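Local coordinates for protein D-glyceraldehyde dehydrogenase (NADP(+)) (Thermoplasma acidophilum, PDB 5IZD) that oxidises D-glyceraldehyde to (R)-glycerate with NADP+ in the non-phosphorylated Entner-Doudoroff pathway, working as a homotetramer built as a dimer of dimers, at residues A97-D102 / K273-G278; T146-P151 / E381-V386; L308-G311 / D317-P320; Q328-I333 / Y361-T366. All coordinates share one frame; numbering follows the deposited sequence.

Contact 1. Residues A97-D102 / K273-G278; sequences AKEEVD and KYWNAG
Glu99 and Trp275 make this contact by themselves, one side chain from each segment, and a single hydrogen bond carries it. The indole NE1 of Trp275 donates to OE2 of Glu99 at 3.2 Å, with an N-H...O angle of 150°, so the bond is long and moderately bent. The donor comes from well above the carboxylate plane, 57° out of it, whereas OE2 lies close to the indole plane, at the pyrrole edge. The other oxygen takes a looser place, Glu99 OE1 lying 4.1 Å from Trp275 CZ2 along the six-membered part of the ring.

Shape explains the reach. With CG of Glu99 turned anti to the backbone N (chi1 154°) and the chain extended beyond it, the carboxylate is carried off the helix to meet the indole N-H. An alanine here is likely to leave that N-H without its acceptor and open a gap along the indole edge.

The rings of Trp271 and Phe150 also meet that of Trp275. Thr486 of the second subunit packs on Glu99 and on Trp275, so the pair lies at a subunit boundary. The side chain of Trp275 is about 7 Å, between nearest atoms, from that of Asn149, the probable transition-state stabiliser. In the fold, the bond bridges helix 94-112, which packs against helix 79-90, and the turn where the chain leaves helix 262-274, Trp275 being the first residue to abandon helical backbone angles.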
loop_
_atom_site.group_PDB
_atom_site.type_symbol
_atom_site.label_atom_id
_atom_site.label_comp_id
_atom_site.label_asym_id
_atom_site.label_seq_id
_atom_site.Cartn_x
_atom_site.Cartn_y
_atom_site.Cartn_z
ATOM N N ALA A 97 10.976 33.776 -9.079
ATOM C CA ALA A 97 9.688 34.166 -8.498
ATOM C C ALA A 97 8.559 33.446 -9.248
ATOM O O ALA A 97 7.675 32.886 -8.615
ATOM C CB ALA A 97 9.477 35.700 -8.535
ATOM N N LYS A 98 8.595 33.427 -10.570
ATOM C CA LYS A 98 7.545 32.733 -11.348
ATOM C C LYS A 98 7.550 31.196 -11.107
ATOM O O LYS A 98 6.512 30.601 -10.946
ATOM C CB LYS A 98 7.659 33.064 -12.839
ATOM C CG LYS A 98 7.336 34.508 -13.120
ATOM C CD LYS A 98 7.438 34.880 -14.586
ATOM C CE LYS A 98 6.906 36.290 -14.751
ATOM N NZ LYS A 98 6.941 36.669 -16.173
ATOM N N GLU A 99 8.744 30.611 -11.031
ATOM C CA GLU A 99 8.898 29.196 -10.743
ATOM C C GLU A 99 8.331 28.838 -9.353
ATOM O O GLU A 99 7.614 27.861 -9.219
ATOM C CB GLU A 99 10.371 28.775 -10.936
ATOM C CG GLU A 99 10.824 27.591 -10.158
ATOM C CD GLU A 99 12.230 27.156 -10.542
ATOM O OE1 GLU A 99 12.428 25.916 -10.576
ATOM O OE2 GLU A 99 13.109 28.019 -10.755
ATOM N N GLU A 100 8.569 29.671 -8.358
ATOM C CA GLU A 100 8.028 29.427 -7.047
ATOM C C GLU A 100 6.503 29.404 -7.027
ATOM O O GLU A 100 5.905 28.587 -6.376
ATOM C CB GLU A 100 8.584 30.373 -6.007
ATOM C CG GLU A 100 8.070 30.039 -4.634
ATOM C CD GLU A 100 8.827 30.672 -3.510
ATOM O OE1 GLU A 100 9.828 31.349 -3.736
ATOM O OE2 GLU A 100 8.407 30.488 -2.391
ATOM N N VAL A 101 5.890 30.308 -7.766
ATOM C CA VAL A 101 4.454 30.378 -7.846
ATOM C C VAL A 101 3.892 29.188 -8.650
ATOM O O VAL A 101 2.866 28.662 -8.348
ATOM C CB VAL A 101 3.995 31.757 -8.346
ATOM C CG1 VAL A 101 2.504 31.797 -8.489
ATOM C CG2 VAL A 101 4.457 32.824 -7.368
ATOM N N ASP A 102 4.614 28.763 -9.661
ATOM C CA ASP A 102 4.254 27.605 -10.429
ATOM C C ASP A 102 4.120 26.447 -9.413
ATOM O O ASP A 102 3.186 25.712 -9.419
ATOM C CB ASP A 102 5.380 27.267 -11.393
ATOM C CG ASP A 102 5.300 28.016 -12.707
ATOM O OD1 ASP A 102 4.338 28.719 -12.940
ATOM O OD2 ASP A 102 6.198 27.869 -13.524
ATOM N N LYS A 273 24.295 25.635 -6.901
ATOM C CA LYS A 273 24.941 26.612 -6.073
ATOM C C LYS A 273 24.213 27.960 -6.034
ATOM O O LYS A 273 24.127 28.587 -4.989
ATOM C CB LYS A 273 26.349 26.896 -6.550
ATOM C CG LYS A 273 27.172 27.760 -5.597
ATOM C CD LYS A 273 27.409 27.118 -4.242
ATOM C CE LYS A 273 26.457 27.580 -3.175
ATOM N NZ LYS A 273 26.680 26.878 -1.896
ATOM N N TYR A 274 23.773 28.448 -7.182
ATOM C CA TYR A 274 23.371 29.852 -7.280
ATOM C C TYR A 274 21.911 30.097 -7.285
ATOM O O TYR A 274 21.510 31.239 -7.097
ATOM C CB TYR A 274 24.052 30.573 -8.475
ATOM C CG TYR A 274 25.522 30.433 -8.425
ATOM C CD1 TYR A 274 26.229 30.820 -7.282
ATOM C CD2 TYR A 274 26.233 29.888 -9.490
ATOM C CE1 TYR A 274 27.610 30.692 -7.215
ATOM C CE2 TYR A 274 27.595 29.770 -9.443
ATOM C CZ TYR A 274 28.297 30.142 -8.314
ATOM O OH TYR A 274 29.694 29.999 -8.245
ATOM N N TRP A 275 21.099 29.075 -7.466
ATOM C CA TRP A 275 19.655 29.237 -7.371
ATOM C C TRP A 275 19.346 29.742 -5.990
ATOM O O TRP A 275 19.913 29.259 -5.018
ATOM C CB TRP A 275 18.979 27.937 -7.628
ATOM C CG TRP A 275 17.481 27.881 -7.755
ATOM C CD1 TRP A 275 16.685 28.490 -8.714
ATOM C CD2 TRP A 275 16.595 27.104 -6.949
ATOM N NE1 TRP A 275 15.370 28.105 -8.552
ATOM C CE2 TRP A 275 15.292 27.239 -7.493
ATOM C CE3 TRP A 275 16.776 26.269 -5.842
ATOM C CZ2 TRP A 275 14.190 26.578 -6.960
ATOM C CZ3 TRP A 275 15.646 25.586 -5.303
ATOM C CH2 TRP A 275 14.387 25.759 -5.864
ATOM N N ASN A 276 18.587 30.842 -5.956
ATOM C CA ASN A 276 18.240 31.529 -4.711
ATOM C C ASN A 276 19.482 31.941 -3.926
ATOM O O ASN A 276 19.478 31.955 -2.697
ATOM C CB ASN A 276 17.321 30.648 -3.835
ATOM C CG ASN A 276 16.435 31.485 -2.914
ATOM O OD1 ASN A 276 16.174 32.653 -3.198
ATOM N ND2 ASN A 276 16.021 30.914 -1.786
ATOM N N ALA A 277 20.547 32.302 -4.652
ATOM C CA ALA A 277 21.819 32.677 -4.038
ATOM C C ALA A 277 22.402 31.621 -3.028
ATOM O O ALA A 277 23.091 32.001 -2.067
ATOM C CB ALA A 277 21.691 34.030 -3.364
ATOM N N GLY A 278 22.047 30.342 -3.233
ATOM C CA GLY A 278 22.521 29.240 -2.430
ATOM C C GLY A 278 21.741 29.069 -1.149
ATOM O O GLY A 278 22.129 28.254 -0.288
#

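Contact 2. Residues T146-P151 / E381-V386; sequences TPWNFP and EIFAPV. With NAP (NADP nicotinamide-adenine-dinucleotide phosphate), chain I.
A single indole, that of Trp148, touches both the phenyl of Phe383 and the bound cofactor. Two loops of the aldehyde dehydrogenase fold meet here: residues 146-151 lead from strand 130-145 into helix 153-164, and the loop holding residues 381-386 runs into strand 386-392. The planes of the two aromatic rings stand at 87°. Their nearest atoms are Trp148 CH2 and Phe383 CE2, 3.6 Å apart, and CH2 lies close to the plane of the phenyl ring, at its edge.

The pyrrole N-H of the same indole serves the cofactor: Trp148 NE1 donates to the NADP phosphate oxygen O2N at 2.8 Å, at 154°. CB of Asn149 lies against one face of the indole. Replacing Trp148 by an alanine is likely to cost O2N its indole donor and open a gap beside Phe383. Farther along the cofactor, the ribose hydroxyl O3B gives a hydrogen bond to the carbonyl O of Thr146.

Asn149, the probable transition-state stabiliser, reaches the same phenyl. With CG between the backbone N and the carbonyl carbon (chi1 70°), its amide is turned toward Phe383. The amide nitrogen bonds to Gln279 O and to OD2 of the sulfinic acid at position 281, the oxidised form of the probable catalytic cysteine. Glu285 holds the backbone N of Phe383. Asn149 ND2 ends 3.5 Å from Phe383 CZ, approaching the ring obliquely.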
loop_
_atom_site.group_PDB
_atom_site.type_symbol
_atom_site.label_atom_id
_atom_site.label_comp_id
_atom_site.label_asym_id
_atom_site.label_seq_id
_atom_site.Cartn_x
_atom_site.Cartn_y
_atom_site.Cartn_z
ATOM N N THR A 146 7.031 28.451 8.941
ATOM C CA THR A 146 7.647 28.492 7.602
ATOM C C THR A 146 8.889 29.370 7.576
ATOM O O THR A 146 8.993 30.366 8.349
ATOM C CB THR A 146 6.651 28.871 6.465
ATOM O OG1 THR A 146 5.975 30.079 6.767
ATOM C CG2 THR A 146 5.631 27.776 6.333
ATOM N N PRO A 147 9.862 28.990 6.720
ATOM C CA PRO A 147 11.076 29.805 6.553
ATOM C C PRO A 147 10.970 30.937 5.489
ATOM O O PRO A 147 9.941 31.102 4.821
ATOM C CB PRO A 147 12.097 28.779 6.138
ATOM C CG PRO A 147 11.305 27.862 5.285
ATOM C CD PRO A 147 9.899 27.810 5.837
ATOM N N TRP A 148 12.031 31.716 5.350
ATOM C CA TRP A 148 12.013 32.873 4.444
ATOM C C TRP A 148 12.473 32.505 3.035
ATOM O O TRP A 148 12.214 33.290 2.079
ATOM C CB TRP A 148 12.902 34.038 4.975
ATOM C CG TRP A 148 14.270 33.588 5.440
ATOM C CD1 TRP A 148 14.630 33.285 6.710
ATOM C CD2 TRP A 148 15.406 33.312 4.620
ATOM N NE1 TRP A 148 15.937 32.883 6.748
ATOM C CE2 TRP A 148 16.429 32.874 5.463
ATOM C CE3 TRP A 148 15.663 33.433 3.267
ATOM C CZ2 TRP A 148 17.721 32.518 4.977
ATOM C CZ3 TRP A 148 16.924 33.054 2.775
ATOM C CH2 TRP A 148 17.945 32.635 3.635
ATOM N N ASN A 149 13.175 31.386 2.881
ATOM C CA ASN A 149 13.866 31.138 1.638
ATOM C C ASN A 149 12.942 30.780 0.467
ATOM O O ASN A 149 13.187 31.233 -0.655
ATOM C CB ASN A 149 15.008 30.167 1.850
ATOM C CG ASN A 149 14.535 28.725 2.164
ATOM O OD1 ASN A 149 13.464 28.499 2.749
ATOM N ND2 ASN A 149 15.326 27.749 1.730
ATOM N N PHE A 150 11.875 29.991 0.730
ATOM C CA PHE A 150 10.807 29.709 -0.234
ATOM C C PHE A 150 9.523 30.076 0.479
ATOM O O PHE A 150 8.712 29.197 0.883
ATOM C CB PHE A 150 10.841 28.261 -0.730
ATOM C CG PHE A 150 12.077 27.971 -1.533
ATOM C CD1 PHE A 150 12.150 28.371 -2.875
ATOM C CD2 PHE A 150 13.204 27.483 -0.923
ATOM C CE1 PHE A 150 13.334 28.227 -3.611
ATOM C CE2 PHE A 150 14.391 27.357 -1.638
ATOM C CZ PHE A 150 14.458 27.724 -2.984
ATOM N N PRO A 151 9.311 31.390 0.625
ATOM C CA PRO A 151 8.282 31.867 1.511
ATOM C C PRO A 151 6.839 31.642 1.018
ATOM O O PRO A 151 5.895 31.944 1.773
ATOM C CB PRO A 151 8.585 33.392 1.596
ATOM C CG PRO A 151 9.113 33.719 0.220
ATOM C CD PRO A 151 9.913 32.484 -0.170
ATOM N N GLU A 381 26.797 24.184 7.498
ATOM C CA GLU A 381 25.955 24.703 6.410
ATOM C C GLU A 381 26.350 26.137 6.167
ATOM O O GLU A 381 26.570 26.859 7.109
ATOM C CB GLU A 381 24.470 24.592 6.757
ATOM C CG GLU A 381 23.514 24.849 5.569
ATOM C CD GLU A 381 22.011 24.711 5.949
ATOM O OE1 GLU A 381 21.731 25.244 7.048
ATOM O OE2 GLU A 381 21.149 24.098 5.175
ATOM N N ILE A 382 26.423 26.541 4.903
ATOM C CA ILE A 382 26.773 27.920 4.496
ATOM C C ILE A 382 25.528 28.779 4.151
ATOM O O ILE A 382 25.433 29.919 4.575
ATOM C CB ILE A 382 27.758 27.866 3.275
ATOM C CG1 ILE A 382 29.111 27.325 3.734
ATOM C CG2 ILE A 382 27.963 29.261 2.659
ATOM C CD1 ILE A 382 30.041 26.863 2.627
ATOM N N PHE A 383 24.659 28.248 3.307
ATOM C CA PHE A 383 23.385 28.839 2.884
ATOM C C PHE A 383 23.624 30.191 2.149
ATOM O O PHE A 383 22.993 31.194 2.474
ATOM C CB PHE A 383 22.430 28.976 4.120
ATOM C CG PHE A 383 21.018 28.544 3.879
ATOM C CD1 PHE A 383 20.702 27.222 3.641
ATOM C CD2 PHE A 383 19.961 29.475 3.959
ATOM C CE1 PHE A 383 19.372 26.805 3.478
ATOM C CE2 PHE A 383 18.639 29.074 3.780
ATOM C CZ PHE A 383 18.338 27.733 3.550
ATOM N N ALA A 384 24.566 30.199 1.181
ATOM C CA ALA A 384 25.045 31.456 0.557
ATOM C C ALA A 384 25.858 31.025 -0.673
ATOM O O ALA A 384 26.091 29.830 -0.839
ATOM C CB ALA A 384 25.867 32.269 1.536
ATOM N N PRO A 385 26.255 31.960 -1.554
ATOM C CA PRO A 385 26.798 31.514 -2.850
ATOM C C PRO A 385 28.314 31.151 -2.832
ATOM O O PRO A 385 29.089 31.635 -3.642
ATOM C CB PRO A 385 26.478 32.707 -3.761
ATOM C CG PRO A 385 26.614 33.862 -2.839
ATOM C CD PRO A 385 26.008 33.417 -1.544
ATOM N N VAL A 386 28.687 30.255 -1.925
ATOM C CA VAL A 386 30.059 29.966 -1.584
ATOM C C VAL A 386 30.223 28.433 -1.606
ATOM O O VAL A 386 29.400 27.728 -1.022
ATOM C CB VAL A 386 30.394 30.421 -0.137
ATOM C CG1 VAL A 386 31.842 30.110 0.204
ATOM C CG2 VAL A 386 30.092 31.897 0.100
HETATM P PA NAP I . 14.729 29.705 11.488
HETATM O O1A NAP I . 15.147 30.513 12.676
HETATM O O2A NAP I . 14.901 28.201 11.550
HETATM O O5B NAP I . 13.174 30.073 11.146
HETATM C C5B NAP I . 12.188 29.133 10.664
HETATM C C4B NAP I . 10.813 29.421 11.297
HETATM O O4B NAP I . 10.841 29.096 12.699
HETATM C C3B NAP I . 10.428 30.913 11.240
HETATM O O3B NAP I . 8.985 31.031 11.116
HETATM C C2B NAP I . 10.888 31.428 12.576
HETATM O O2B NAP I . 10.307 32.675 12.947
HETATM C C1B NAP I . 10.496 30.285 13.472
HETATM N N9A NAP I . 11.154 30.252 14.787
HETATM C C8A NAP I . 12.316 30.844 15.174
HETATM N N7A NAP I . 12.593 30.614 16.440
HETATM C C5A NAP I . 11.548 29.789 16.872
HETATM C C6A NAP I . 11.268 29.193 18.102
HETATM N N6A NAP I . 12.059 29.322 19.174
HETATM N N1A NAP I . 10.154 28.439 18.208
HETATM C C2A NAP I . 9.341 28.322 17.142
HETATM N N3A NAP I . 9.526 28.872 15.935
HETATM C C4A NAP I . 10.671 29.589 15.873
HETATM O O3 NAP I . 15.526 30.264 10.233
HETATM P PN NAP I . 16.598 31.460 10.121
HETATM O O1N NAP I . 15.934 32.787 10.443
HETATM O O2N NAP I . 17.228 31.441 8.750
HETATM O O5D NAP I . 17.659 31.134 11.202
HETATM P P2B NAP I . 11.244 34.041 12.872
HETATM O O1X NAP I . 10.364 35.180 13.411
HETATM O O2X NAP I . 11.575 34.292 11.478
HETATM O O3X NAP I . 12.449 33.875 13.736
#

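Contact 3. Residues L308-G311 / D317-P320; sequences LALG and DMGP
Leu308-Gly311 and Asp317-Pro320 are two pieces of one connection, largely extended except at Asp317 and Gly311, running alongside each other with the CA atoms of Ala309 and Asp317 5.2 Å apart. The carbonyl O of Ala309 holds them together by accepting twice. Met318 N reaches it at 3.1 Å, nearly in line with the C=O bond. Asp317 N comes closer to that same Ala309 O, at 2.8 Å, but the bond is more bent and the donor is tilted 29° from the carbonyl plane.

The side chain of Asp317 returns the grip. Its OD2 accepts from Ala309 N at 2.9 Å along an almost straight bond, 177°, using the anti lone pair, the one away from OD1. CG of Asp317 is anti to the carbonyl carbon (chi1 -63°), which brings OD2 into line with the Ala309 N-H. Two apolar contacts flank these bonds. Leu308 CD2 rests on Asp317 CB at 3.8 Å, the two side chains crossing at about a right angle. Leu310 and Met318 instead lie side by side and point the same way, meeting through Leu310 CD1 and Met318 CE, 4.1 Å apart. Leu308 and Met318 both also touch Tyr274 of helix 262-274, and Met318 reaches Pro385.

The bonds bring together the two arms of the connection from helix 294-305 to helix 324-339, fastened at the N-H and the C=O of Ala309. Asp317 OD1 forms a salt bridge with Arg488 of the second subunit. One carboxylate therefore serves both the local chain closure and a link to the second subunit, and the arginine probably favours its ionised form.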
loop_
_atom_site.group_PDB
_atom_site.type_symbol
_atom_site.label_atom_id
_atom_site.label_comp_id
_atom_site.label_asym_id
_atom_site.label_seq_id
_atom_site.Cartn_x
_atom_site.Cartn_y
_atom_site.Cartn_z
ATOM N N LEU A 308 27.540 35.672 -14.171
ATOM C CA LEU A 308 26.225 35.822 -13.511
ATOM C C LEU A 308 26.097 37.258 -13.091
ATOM O O LEU A 308 27.036 37.791 -12.494
ATOM C CB LEU A 308 26.062 34.876 -12.302
ATOM C CG LEU A 308 26.075 33.369 -12.687
ATOM C CD1 LEU A 308 26.228 32.478 -11.464
ATOM C CD2 LEU A 308 24.846 32.910 -13.476
ATOM N N ALA A 309 24.956 37.877 -13.435
ATOM C CA ALA A 309 24.665 39.246 -13.034
ATOM C C ALA A 309 23.902 39.277 -11.696
ATOM O O ALA A 309 23.000 38.482 -11.455
ATOM C CB ALA A 309 23.870 39.974 -14.109
ATOM N N LEU A 310 24.293 40.239 -10.857
ATOM C CA LEU A 310 23.670 40.534 -9.582
ATOM C C LEU A 310 23.026 41.921 -9.614
ATOM O O LEU A 310 23.538 42.832 -10.256
ATOM C CB LEU A 310 24.734 40.558 -8.510
ATOM C CG LEU A 310 25.216 39.258 -7.885
ATOM C CD1 LEU A 310 25.767 38.272 -8.891
ATOM C CD2 LEU A 310 26.289 39.667 -6.878
ATOM N N GLY A 311 21.905 42.093 -8.922
ATOM C CA GLY A 311 21.201 43.389 -8.917
ATOM C C GLY A 311 19.709 43.211 -8.999
ATOM O O GLY A 311 19.105 42.513 -8.177
ATOM N N ASP A 317 20.680 37.422 -12.693
ATOM C CA ASP A 317 20.710 35.954 -12.627
ATOM C C ASP A 317 20.665 35.455 -11.211
ATOM O O ASP A 317 20.186 34.376 -10.982
ATOM C CB ASP A 317 21.974 35.386 -13.259
ATOM C CG ASP A 317 22.071 35.694 -14.746
ATOM O OD1 ASP A 317 21.247 35.165 -15.544
ATOM O OD2 ASP A 317 22.979 36.483 -15.110
ATOM N N MET A 318 21.218 36.198 -10.264
ATOM C CA MET A 318 21.201 35.782 -8.878
ATOM C C MET A 318 20.861 36.983 -8.011
ATOM O O MET A 318 21.410 38.028 -8.216
ATOM C CB MET A 318 22.573 35.257 -8.485
ATOM C CG MET A 318 22.620 34.705 -7.079
ATOM S SD MET A 318 24.220 33.945 -6.665
ATOM C CE MET A 318 25.127 35.373 -6.041
ATOM N N GLY A 319 20.027 36.766 -6.997
ATOM C CA GLY A 319 19.583 37.782 -6.055
ATOM C C GLY A 319 20.449 37.985 -4.831
ATOM O O GLY A 319 21.505 37.376 -4.686
ATOM N N PRO A 320 19.994 38.851 -3.929
ATOM C CA PRO A 320 20.710 39.114 -2.699
ATOM C C PRO A 320 20.430 38.092 -1.616
ATOM O O PRO A 320 19.435 37.341 -1.692
ATOM C CB PRO A 320 20.136 40.499 -2.273
ATOM C CG PRO A 320 18.724 40.413 -2.754
ATOM C CD PRO A 320 18.853 39.772 -4.093
#

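Contact 4. Residues Q328-I333 / Y361-T366; sequences QATSEI and YFFLPT
Thr330 sets its methyl squarely on the Phe363 ring: CG2 lies 3.9 Å from the ring centroid and only 8° off the ring normal, a CH-pi contact over the face. The two side chains approach from opposite directions, the methyl from the helix and the phenyl from the facing loop. Ser331, one residue on, offers OG to another part of the ring, 3.9 Å from Phe363 CE1 and oblique to it, with no hydrogen bond between them.

The hydroxyls on the helix are turned to other work. Thr330 OG1 bonds to the carbonyl O of Ala326 and Ser331 OG to that of Leu327, each one turn back. With its hydroxyl beside the backbone N (chi1 -52°), Thr330 has CG2 left to face the ring. Phe363 reaches the methyl with CG anti to the backbone N, chi1 -158°.

In the aldehyde dehydrogenase fold this packs helix 324-339 against the loop that runs into strand 366-369 of the seven-stranded mixed sheet. The side chains of Leu327 and Val334 on the same helix also touch that of Phe363. Thr330 in turn packs on Ala384 and Val386. At the start of the strand, Thr366 OG1 donates to the carbonyl O of Leu364 at 2.8 Å, from above the carbonyl plane, and the backbone of Thr366 bonds to those of Pro385 and Ile387.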
loop_
_atom_site.group_PDB
_atom_site.type_symbol
_atom_site.label_atom_id
_atom_site.label_comp_id
_atom_site.label_asym_id
_atom_site.label_seq_id
_atom_site.Cartn_x
_atom_site.Cartn_y
_atom_site.Cartn_z
ATOM N N GLN A 328 26.521 39.444 6.972
ATOM C CA GLN A 328 27.596 39.394 7.935
ATOM C C GLN A 328 28.089 37.940 8.137
ATOM O O GLN A 328 29.263 37.715 8.240
ATOM C CB GLN A 328 27.162 39.947 9.299
ATOM C CG GLN A 328 28.327 40.102 10.286
ATOM C CD GLN A 328 27.926 40.576 11.688
ATOM O OE1 GLN A 328 27.619 41.732 11.884
ATOM N NE2 GLN A 328 27.964 39.680 12.671
ATOM N N ALA A 329 27.164 36.992 8.267
ATOM C CA ALA A 329 27.532 35.606 8.533
ATOM C C ALA A 329 28.352 35.030 7.340
ATOM O O ALA A 329 29.355 34.398 7.531
ATOM C CB ALA A 329 26.286 34.771 8.864
ATOM N N THR A 330 27.925 35.313 6.120
ATOM C CA THR A 330 28.631 34.901 4.942
ATOM C C THR A 330 30.050 35.470 4.905
ATOM O O THR A 330 30.984 34.720 4.594
ATOM C CB THR A 330 27.826 35.264 3.687
ATOM O OG1 THR A 330 26.498 34.767 3.802
ATOM C CG2 THR A 330 28.468 34.733 2.449
ATOM N N SER A 331 30.239 36.753 5.259
ATOM C CA SER A 331 31.601 37.343 5.299
ATOM C C SER A 331 32.504 36.693 6.308
ATOM O O SER A 331 33.654 36.497 6.036
ATOM C CB SER A 331 31.624 38.866 5.610
ATOM O OG SER A 331 30.683 39.466 4.789
ATOM N N GLU A 332 31.969 36.402 7.484
ATOM C CA GLU A 332 32.698 35.684 8.537
ATOM C C GLU A 332 33.185 34.308 8.069
ATOM O O GLU A 332 34.313 33.975 8.333
ATOM C CB GLU A 332 31.819 35.516 9.780
ATOM C CG GLU A 332 31.642 36.834 10.549
ATOM C CD GLU A 332 30.552 36.762 11.599
ATOM O OE1 GLU A 332 29.838 35.742 11.673
ATOM O OE2 GLU A 332 30.383 37.746 12.329
ATOM N N ILE A 333 32.303 33.556 7.391
ATOM C CA ILE A 333 32.589 32.231 6.850
ATOM C C ILE A 333 33.760 32.367 5.866
ATOM O O ILE A 333 34.752 31.664 5.989
ATOM C CB ILE A 333 31.333 31.566 6.208
ATOM C CG1 ILE A 333 30.415 30.967 7.292
ATOM C CG2 ILE A 333 31.673 30.369 5.325
ATOM C CD1 ILE A 333 28.949 30.798 6.857
ATOM N N TYR A 361 21.918 43.498 0.265
ATOM C CA TYR A 361 22.758 42.416 0.856
ATOM C C TYR A 361 23.268 41.403 -0.153
ATOM O O TYR A 361 23.125 40.191 0.011
ATOM C CB TYR A 361 22.012 41.706 1.993
ATOM C CG TYR A 361 21.199 42.662 2.861
ATOM C CD1 TYR A 361 21.774 43.753 3.476
ATOM C CD2 TYR A 361 19.857 42.441 3.054
ATOM C CE1 TYR A 361 21.022 44.616 4.277
ATOM C CE2 TYR A 361 19.088 43.302 3.824
ATOM C CZ TYR A 361 19.656 44.364 4.440
ATOM O OH TYR A 361 18.809 45.180 5.183
ATOM N N PHE A 362 23.945 41.913 -1.163
ATOM C CA PHE A 362 24.477 41.118 -2.254
ATOM C C PHE A 362 25.814 40.550 -1.851
ATOM O O PHE A 362 26.565 41.162 -1.112
ATOM C CB PHE A 362 24.634 41.988 -3.501
ATOM C CG PHE A 362 23.330 42.450 -4.072
ATOM C CD1 PHE A 362 22.600 41.623 -4.932
ATOM C CD2 PHE A 362 22.785 43.689 -3.710
ATOM C CE1 PHE A 362 21.387 42.031 -5.450
ATOM C CE2 PHE A 362 21.548 44.077 -4.224
ATOM C CZ PHE A 362 20.858 43.250 -5.117
ATOM N N PHE A 363 26.119 39.343 -2.340
ATOM C CA PHE A 363 27.435 38.747 -2.159
ATOM C C PHE A 363 27.817 38.015 -3.468
ATOM O O PHE A 363 26.984 37.368 -4.079
ATOM C CB PHE A 363 27.432 37.775 -0.969
ATOM C CG PHE A 363 28.783 37.538 -0.394
ATOM C CD1 PHE A 363 29.295 38.402 0.574
ATOM C CD2 PHE A 363 29.585 36.541 -0.867
ATOM C CE1 PHE A 363 30.558 38.246 1.092
ATOM C CE2 PHE A 363 30.870 36.364 -0.350
ATOM C CZ PHE A 363 31.352 37.231 0.632
ATOM N N LEU A 364 29.070 38.123 -3.880
ATOM C CA LEU A 364 29.517 37.493 -5.113
ATOM C C LEU A 364 29.595 35.979 -5.029
ATOM O O LEU A 364 29.913 35.434 -3.960
ATOM C CB LEU A 364 30.912 38.016 -5.506
ATOM C CG LEU A 364 31.047 39.506 -5.918
ATOM C CD1 LEU A 364 32.505 39.917 -6.013
ATOM C CD2 LEU A 364 30.364 39.679 -7.277
ATOM N N PRO A 365 29.349 35.283 -6.165
ATOM C CA PRO A 365 29.727 33.877 -6.255
ATOM C C PRO A 365 31.182 33.639 -5.810
ATOM O O PRO A 365 32.112 34.346 -6.258
ATOM C CB PRO A 365 29.575 33.582 -7.758
ATOM C CG PRO A 365 28.481 34.478 -8.179
ATOM C CD PRO A 365 28.805 35.766 -7.450
ATOM N N THR A 366 31.373 32.714 -4.885
ATOM C CA THR A 366 32.647 32.532 -4.229
ATOM C C THR A 366 33.077 31.019 -4.284
ATOM O O THR A 366 32.338 30.154 -3.814
ATOM C CB THR A 366 32.589 33.014 -2.787
ATOM O OG1 THR A 366 32.211 34.406 -2.742
ATOM C CG2 THR A 366 33.944 32.805 -2.108
#

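In the fold
Following the chain from the N terminus, helix 94-112 supplies the first half of contact 1, and the loop after strand 130-145 the first half of contact 2. Contact 1 closes its long loop at 273-278, the end of helix 262-274, while contact 2 is still open, so the two cross. Contacts 3 and 4 then open and close in series within the span of contact 2: first the two arms of the connection before helix 324-339, then that helix against the approach to strand 366-369. Contact 2 closes last, at 381-386, tying the cofactor-binding loop to the entry of strand 386-392 in the same seven-stranded sheet; there Pro385 O meets Thr366 N and Lys273 NZ reaches Val386 O.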